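Local coordinates for CRP-like protein Clp (Xanthomonas campestris pv. campestris, PDB 3IWZ) that acts as a homodimeric global transcriptional regulator of virulence genes in the DSF signalling pathway, with c-di-GMP binding apparently abolishing its DNA binding, at residues G215-H218 against T223-L226. Residues are numbered along the deposited sequence; the frame is centred on the assembly and turned at random.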
loop_
_atom_site.group_PDB
_atom_site.type_symbol
_atom_site.label_atom_id
_atom_site.label_comp_id
_atom_site.label_asym_id
_atom_site.label_seq_id
_atom_site.Cartn_x
_atom_site.Cartn_y
_atom_site.Cartn_z
ATOM N N GLY D 215 -21.058 10.503 -25.494
ATOM C CA GLY D 215 -20.226 10.347 -26.678
ATOM C C GLY D 215 -18.732 10.302 -26.401
ATOM O O GLY D 215 -18.018 11.290 -26.595
ATOM N N LEU D 216 -18.251 9.150 -25.951
ATOM C CA LEU D 216 -16.836 8.998 -25.662
ATOM C C LEU D 216 -16.452 7.524 -25.552
ATOM O O LEU D 216 -15.275 7.192 -25.418
ATOM C CB LEU D 216 -16.489 9.748 -24.375
ATOM C CG LEU D 216 -15.121 10.434 -24.408
ATOM C CD1 LEU D 216 -15.021 11.337 -25.639
ATOM C CD2 LEU D 216 -14.930 11.244 -23.134
ATOM N N LEU D 217 -17.453 6.647 -25.621
ATOM C CA LEU D 217 -17.241 5.198 -25.550
ATOM C C LEU D 217 -18.518 4.439 -25.890
ATOM O O LEU D 217 -19.614 4.995 -25.825
ATOM C CB LEU D 217 -16.764 4.784 -24.151
ATOM C CG LEU D 217 -17.691 5.023 -22.955
ATOM C CD1 LEU D 217 -18.914 4.109 -23.004
ATOM C CD2 LEU D 217 -16.901 4.766 -21.679
ATOM N N HIS D 218 -18.370 3.164 -26.231
ATOM C CA HIS D 218 -19.507 2.320 -26.584
ATOM C C HIS D 218 -19.570 1.094 -25.669
ATOM O O HIS D 218 -18.715 0.211 -25.751
ATOM C CB HIS D 218 -19.384 1.872 -28.050
ATOM C CG HIS D 218 -20.541 1.051 -28.538
ATOM N ND1 HIS D 218 -21.822 1.553 -28.638
ATOM C CD2 HIS D 218 -20.609 -0.238 -28.951
ATOM C CE1 HIS D 218 -22.630 0.609 -29.091
ATOM N NE2 HIS D 218 -21.919 -0.487 -29.290
ATOM N N THR D 223 -17.375 -5.881 -23.599
ATOM C CA THR D 223 -16.240 -5.019 -23.893
ATOM C C THR D 223 -16.599 -3.531 -23.923
ATOM O O THR D 223 -17.773 -3.162 -23.929
ATOM C CB THR D 223 -15.595 -5.422 -25.241
ATOM O OG1 THR D 223 -16.576 -6.058 -26.072
ATOM C CG2 THR D 223 -14.434 -6.374 -25.011
ATOM N N VAL D 224 -15.572 -2.682 -23.941
ATOM C CA VAL D 224 -15.758 -1.232 -23.966
ATOM C C VAL D 224 -14.850 -0.581 -24.997
ATOM O O VAL D 224 -13.631 -0.757 -24.959
ATOM C CB VAL D 224 -15.435 -0.603 -22.600
ATOM C CG1 VAL D 224 -15.517 0.917 -22.692
ATOM C CG2 VAL D 224 -16.385 -1.132 -21.550
ATOM N N VAL D 225 -15.439 0.182 -25.913
ATOM C CA VAL D 225 -14.644 0.849 -26.931
ATOM C C VAL D 225 -14.527 2.323 -26.570
ATOM O O VAL D 225 -15.400 3.121 -26.890
ATOM C CB VAL D 225 -15.284 0.712 -28.331
ATOM C CG1 VAL D 225 -14.290 1.155 -29.393
ATOM C CG2 VAL D 225 -15.719 -0.728 -28.577
ATOM N N LEU D 226 -13.442 2.670 -25.889
ATOM C CA LEU D 226 -13.201 4.048 -25.469
ATOM C C LEU D 226 -12.812 4.898 -26.661
ATOM O O LEU D 226 -11.722 4.738 -27.206
ATOM C CB LEU D 226 -12.072 4.108 -24.436
ATOM C CG LEU D 226 -11.699 5.503 -23.914
ATOM C CD1 LEU D 226 -12.715 5.952 -22.865
ATOM C CD2 LEU D 226 -10.304 5.474 -23.307
#
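The peptide carbonyl of V225 faces H218 and L217: H218 N sits above its plane, 40° out of it, while the alpha carbon of L217 reaches the same oxygen in a CA-H...O contact (L217 CA to V225 O, 3.1 Å). The two segments belong to the C-terminal beta hairpin of strands 217-220 and 223-227, the wing of the winged helix-turn-helix DNA-binding domain of the CRP family. H218 and V225 form an antiparallel hydrogen-bonded pair: H218 N gives a bond of 3.0 Å to V225 O, and V225 N returns a longer but straighter one (171° at the hydrogen) to H218 O at 3.3 Å. L217 and L226 make the neighbouring non-hydrogen-bonded pair. Their leucine side chains share the face turned to helix 160-172, an inward side where branched apolar groups fit; L217 also meets L208 and L211 of helix 201-213. With its CG between its own backbone N and carbonyl carbon (chi1 63°), L217 brings CD2 to 4.2 Å from V224 CG1 on the same face. The opposite face carries H218 and V225, whose CB atoms are 4.3 Å apart; the polar histidine suits this partly exposed position beside Q212 of helix 201-213, and the beta-branched valine suits an extended strand. Backbone hydrogen bonding of L216 with Y227 carries the pairing on past L226. At this end, L226 CD1 comes to 3.8 Å from L216 O.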